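Local atomic coordinates of cytochrome P450 CYP260B1 (Sorangium cellulosum, PDB entry 5HIW), a protein that belongs to the cytochrome P450 family of mainly helical haem proteins and carries protoporphyrin IX with its iron in a buried pocket. Residues Met133-Thr136 with Ser137-Gly141; Val221-Thr224 with Leu225-Gly228. All coordinates share one frame; numbering follows the deposited sequence.

Interaction 1. Residues Met133-Thr136 with Ser137-Gly141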
loop_
_atom_site.group_PDB
_atom_site.type_symbol
_atom_site.label_atom_id
_atom_site.label_comp_id
_atom_site.label_asym_id
_atom_site.label_seq_id
_atom_site.Cartn_x
_atom_site.Cartn_y
_atom_site.Cartn_z
ATOM N N MET A 133 9.988 8.419 -2.525
ATOM C CA MET A 133 10.353 9.814 -2.612
ATOM C C MET A 133 10.983 10.163 -3.972
ATOM O O MET A 133 10.558 11.164 -4.571
ATOM C CB MET A 133 11.333 10.219 -1.489
ATOM C CG MET A 133 10.632 10.264 -0.145
ATOM S SD MET A 133 11.731 10.897 1.178
ATOM C CE MET A 133 11.771 12.618 0.735
ATOM N N GLY A 134 11.917 9.343 -4.463
ATOM C CA GLY A 134 12.472 9.538 -5.784
ATOM C C GLY A 134 11.523 9.206 -6.930
ATOM O O GLY A 134 11.404 9.932 -7.970
ATOM N N VAL A 135 10.780 8.135 -6.777
ATOM C CA VAL A 135 9.942 7.668 -7.911
ATOM C C VAL A 135 8.791 8.568 -8.202
ATOM O O VAL A 135 8.460 8.817 -9.368
ATOM C CB VAL A 135 9.480 6.188 -7.670
ATOM C CG1 VAL A 135 8.277 5.840 -8.597
ATOM C CG2 VAL A 135 10.623 5.222 -7.798
ATOM N N THR A 136 8.116 9.111 -7.187
ATOM C CA THR A 136 6.910 9.841 -7.373
ATOM C C THR A 136 7.207 11.148 -8.134
ATOM O O THR A 136 6.485 11.484 -9.039
ATOM C CB THR A 136 6.274 10.249 -5.993
ATOM O OG1 THR A 136 6.073 9.051 -5.212
ATOM C CG2 THR A 136 4.962 11.094 -6.117
ATOM N N SER A 137 8.221 11.886 -7.705
ATOM C CA SER A 137 8.571 13.147 -8.404
ATOM C C SER A 137 8.973 12.865 -9.848
ATOM O O SER A 137 8.527 13.581 -10.734
ATOM C CB SER A 137 9.673 13.925 -7.672
ATOM O OG SER A 137 9.030 14.507 -6.515
ATOM N N ALA A 138 9.747 11.830 -10.067
ATOM C CA ALA A 138 10.193 11.488 -11.441
ATOM C C ALA A 138 9.086 11.049 -12.350
ATOM O O ALA A 138 9.072 11.425 -13.536
ATOM C CB ALA A 138 11.238 10.476 -11.427
ATOM N N LEU A 139 8.186 10.220 -11.840
ATOM C CA LEU A 139 6.976 9.844 -12.605
ATOM C C LEU A 139 6.131 11.017 -13.015
ATOM O O LEU A 139 5.535 10.973 -14.083
ATOM C CB LEU A 139 6.063 8.868 -11.878
ATOM C CG LEU A 139 6.584 7.442 -11.723
ATOM C CD1 LEU A 139 5.640 6.609 -10.839
ATOM C CD2 LEU A 139 6.734 6.685 -13.041
ATOM N N PHE A 140 5.984 12.021 -12.143
ATOM C CA PHE A 140 5.036 13.043 -12.393
ATOM C C PHE A 140 5.610 14.427 -12.766
ATOM O O PHE A 140 4.832 15.389 -12.833
ATOM C CB PHE A 140 4.006 13.129 -11.268
ATOM C CG PHE A 140 3.253 11.827 -11.000
ATOM C CD1 PHE A 140 2.395 11.277 -11.981
ATOM C CD2 PHE A 140 3.391 11.135 -9.794
ATOM C CE1 PHE A 140 1.707 10.084 -11.728
ATOM C CE2 PHE A 140 2.756 9.955 -9.556
ATOM C CZ PHE A 140 1.864 9.429 -10.509
ATOM N N GLY A 141 6.891 14.477 -13.074
ATOM C CA GLY A 141 7.559 15.675 -13.641
ATOM C C GLY A 141 7.714 16.732 -12.556
ATOM O O GLY A 141 7.835 17.898 -12.866
HETATM O O HOH W 1 8.631 12.755 -4.791
#
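Met133 meets Ser137 one helical turn on through a water. The carbonyl O of Met133 accepts from this water, which also lies 2.5 Å from Ser137 OG, so the water bridges the carbonyl to the hydroxyl one turn on, where Ser137 N is 4.0 Å from Met133 O. The serine hydroxyl sits beside its own backbone N (chi1 -74°), which brings it within range of this water. The Met133 side chain packs on Ile147 and Asp151 of helix 147-162. From Gly134 on, direct i to i+4 backbone bonds link the two segments: Ala138 N donates to Gly134 O at 3.3 Å, and Ala138 CB rests against the same oxygen.

Val135 O takes the N-H of Leu139 at 2.9 Å, the shortest and straightest of the three backbone bonds between the segments. Beside this bond, Val135 CG1 touches Leu139 CD1 at 3.5 Å; the two side chains lie alongside each other and point the same way, toward helix 93-113, where Val107 receives Val135 while Tyr99 and Thr103 receive Leu139. These i to i+4 pairs run along the last turns of helix 130-140, within the largely helical P450 fold, and Gly141 leaves the helix with positive phi.

Thr136 faces helix 218-229. Its OG1 is hydrogen-bonded back to Pro132 O, a polar end satisfied inside the helix, while CG2 is swung anti to the backbone N (chi1 -56° for OG1) and reaches the Phe140 ring at its edge, in plane, 4.0 Å from CD2. Thr136 O accepts from Phe140 N, a bond bent to 141° at nitrogen, and lies obliquely to the phenyl ring, 3.2 Å from Phe140 CD2. Leu139 CB covers one face of that ring, over its centre.

Interaction 2. Residues Val221-Thr224 with Leu225-Gly228; sequences VVLT and LILG. With HEM (protoporphyrin IX containing Fe), chain B.
Leu225 packs back on the preceding turn and forward on the haem, and its side chain can be followed outward. CB lies 3.5 Å from Val222 O. CG, held beside the backbone N and anti to the carbonyl carbon (chi1 -61°), rests 3.4 Å from Val221 O, the oxygen that accepts the N-H of Leu225 itself. The chain then forks: CD1 runs back toward Val221 CG1, a loose contact at 4.3 Å, whereas CD2 meets the haem vinyl group, 3.9 Å from HEM CAC. One branch thus stays with the helix and the other lies on the rim of the cofactor.

Helix 218-229 is the first part of the long distal helix of the P450 fold, which resumes at 232-245; it passes over the haem on the side of the iron-bound water. Its backbone bonds between the segments are regular, with Leu227 N to Leu223 O almost straight at 175° and Gly228 N to Thr224 O more bent. Thr224 CG2 comes within 3.6 Å of HEM CMD, and Gly228 O accepts from the water bound to the iron and is also hydrogen-bonded to Thr232 OG1. Gly228 has no side chain, and its carbonyl O lies 3.2 Å from the pyrrole nitrogen HEM NC.

On the flank turned to helix 130-140, Val222 CG1 meets Ile226 CD1 at 3.7 Å, the two side chains crossing at a slant. Leu223 packs on helix 167-191, touching His177, Met180 and Leu184, and Val222 shares Leu184.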
loop_
_atom_site.group_PDB
_atom_site.type_symbol
_atom_site.label_atom_id
_atom_site.label_comp_id
_atom_site.label_asym_id
_atom_site.label_seq_id
_atom_site.Cartn_x
_atom_site.Cartn_y
_atom_site.Cartn_z
ATOM N N VAL A 221 -6.221 12.930 -11.424
ATOM C CA VAL A 221 -5.757 11.554 -11.597
ATOM C C VAL A 221 -4.409 11.396 -10.861
ATOM O O VAL A 221 -4.178 10.434 -10.115
ATOM C CB VAL A 221 -5.664 11.172 -13.117
ATOM C CG1 VAL A 221 -4.955 9.827 -13.280
ATOM C CG2 VAL A 221 -7.043 11.153 -13.722
ATOM N N VAL A 222 -3.502 12.302 -11.126
ATOM C CA VAL A 222 -2.153 12.259 -10.529
ATOM C C VAL A 222 -2.275 12.246 -9.012
ATOM O O VAL A 222 -1.641 11.416 -8.378
ATOM C CB VAL A 222 -1.243 13.417 -10.995
ATOM C CG1 VAL A 222 0.095 13.486 -10.226
ATOM C CG2 VAL A 222 -0.963 13.341 -12.481
ATOM N N LEU A 223 -3.064 13.143 -8.437
ATOM C CA LEU A 223 -3.153 13.203 -6.964
ATOM C C LEU A 223 -3.729 11.925 -6.438
ATOM O O LEU A 223 -3.294 11.423 -5.378
ATOM C CB LEU A 223 -3.972 14.384 -6.461
ATOM C CG LEU A 223 -3.082 15.629 -6.491
ATOM C CD1 LEU A 223 -3.849 16.974 -6.526
ATOM C CD2 LEU A 223 -2.116 15.612 -5.338
ATOM N N THR A 224 -4.676 11.316 -7.159
ATOM C CA THR A 224 -5.149 9.997 -6.703
ATOM C C THR A 224 -4.039 8.962 -6.685
ATOM O O THR A 224 -3.957 8.174 -5.661
ATOM C CB THR A 224 -6.376 9.535 -7.498
ATOM O OG1 THR A 224 -7.473 10.371 -7.149
ATOM C CG2 THR A 224 -6.742 8.126 -7.241
ATOM N N LEU A 225 -3.172 8.967 -7.706
ATOM C CA LEU A 225 -2.093 8.030 -7.750
ATOM C C LEU A 225 -1.057 8.327 -6.653
ATOM O O LEU A 225 -0.484 7.393 -6.081
ATOM C CB LEU A 225 -1.397 8.005 -9.083
ATOM C CG LEU A 225 -2.377 7.581 -10.265
ATOM C CD1 LEU A 225 -1.679 7.671 -11.596
ATOM C CD2 LEU A 225 -2.954 6.183 -10.007
ATOM N N ILE A 226 -0.776 9.603 -6.424
ATOM C CA ILE A 226 0.153 9.977 -5.332
ATOM C C ILE A 226 -0.341 9.495 -3.958
ATOM O O ILE A 226 0.384 8.754 -3.246
ATOM C CB ILE A 226 0.438 11.476 -5.336
ATOM C CG1 ILE A 226 1.307 11.825 -6.548
ATOM C CG2 ILE A 226 1.207 11.833 -4.075
ATOM C CD1 ILE A 226 1.432 13.295 -6.818
ATOM N N LEU A 227 -1.560 9.803 -3.626
ATOM C CA LEU A 227 -2.129 9.412 -2.346
ATOM C C LEU A 227 -2.228 7.925 -2.188
ATOM O O LEU A 227 -2.088 7.410 -1.063
ATOM C CB LEU A 227 -3.506 10.039 -2.107
ATOM C CG LEU A 227 -3.556 11.590 -2.044
ATOM C CD1 LEU A 227 -5.011 12.132 -2.074
ATOM C CD2 LEU A 227 -2.800 12.167 -0.825
ATOM N N GLY A 228 -2.512 7.222 -3.294
ATOM C CA GLY A 228 -2.585 5.767 -3.197
ATOM C C GLY A 228 -1.258 5.058 -3.115
ATOM O O GLY A 228 -1.221 3.936 -2.618
HETATM C CHA HEM B . -6.983 0.674 -3.941
HETATM C CHB HEM B . -3.511 -1.414 -1.254
HETATM C CHC HEM B . -0.151 0.579 -4.042
HETATM C CHD HEM B . -3.557 3.327 -5.992
HETATM C C1A HEM B . -6.358 -0.118 -3.020
HETATM C C2A HEM B . -6.998 -0.955 -2.066
HETATM C C3A HEM B . -6.021 -1.575 -1.332
HETATM C C4A HEM B . -4.769 -1.024 -1.759
HETATM C CMA HEM B . -6.249 -2.561 -0.169
HETATM C CAA HEM B . -8.494 -1.239 -1.982
HETATM C CBA HEM B . -9.201 -0.091 -1.243
HETATM C CGA HEM B . -10.612 -0.420 -0.896
HETATM O O1A HEM B . -11.192 -1.409 -1.454
HETATM O O2A HEM B . -11.153 0.157 0.080
HETATM C C1B HEM B . -2.317 -1.026 -1.729
HETATM C C2B HEM B . -1.082 -1.589 -1.257
HETATM C C3B HEM B . -0.125 -1.022 -2.076
HETATM C C4B HEM B . -0.784 -0.100 -3.005
HETATM C CMB HEM B . -0.795 -2.549 -0.088
HETATM C CAB HEM B . 1.278 -1.295 -1.884
HETATM C CBB HEM B . 2.317 -0.667 -2.322
HETATM C C1C HEM B . -0.794 1.521 -4.845
HETATM C C2C HEM B . -0.089 2.295 -5.821
HETATM C C3C HEM B . -1.069 3.080 -6.363
HETATM C C4C HEM B . -2.307 2.823 -5.703
HETATM C CMC HEM B . 1.396 2.126 -6.035
HETATM C CAC HEM B . -0.937 4.073 -7.447
HETATM C CBC HEM B . -0.012 3.931 -8.385
HETATM C C1D HEM B . -4.760 2.779 -5.562
HETATM C C2D HEM B . -6.039 3.346 -6.064
HETATM C C3D HEM B . -6.996 2.623 -5.495
HETATM C C4D HEM B . -6.301 1.609 -4.687
HETATM C CMD HEM B . -6.236 4.557 -6.955
HETATM C CAD HEM B . -8.515 2.718 -5.715
HETATM C CBD HEM B . -8.891 1.743 -6.814
HETATM C CGD HEM B . -10.388 1.771 -7.152
HETATM O O1D HEM B . -11.260 2.204 -6.337
HETATM O O2D HEM B . -10.806 1.335 -8.277
HETATM N NA HEM B . -4.964 -0.203 -2.815
HETATM N NB HEM B . -2.090 -0.270 -2.828
HETATM N NC HEM B . -2.092 1.780 -4.815
HETATM N ND HEM B . -4.970 1.743 -4.714
HETATM FE FE HEM B . -3.568 0.738 -3.822
HETATM O O HOH W 2 -3.547 2.357 -2.195
#

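How the interactions relate
Interactions 1 and 2 are both local i to i+4 contacts on helices, largely buried, with centres about 12 Å apart, and they meet directly where helix 130-140 packs on helix 218-229. The Phe140 ring packs on Val222, Leu225 and Ile226, and Thr136 CG2 on Ile226; Phe140 CD1 comes 3.6 Å from Val222 CG1. Interaction 1 lies farther from the chain's centre, though the Phe140 side chain is still about 6 Å from the haem. Its water joins backbone to a serine hydroxyl. Interaction 2 lies against the haem, and its water links backbone to iron. Apolar packing continues from the 137-141 segment through 221-228 to the porphyrin edge.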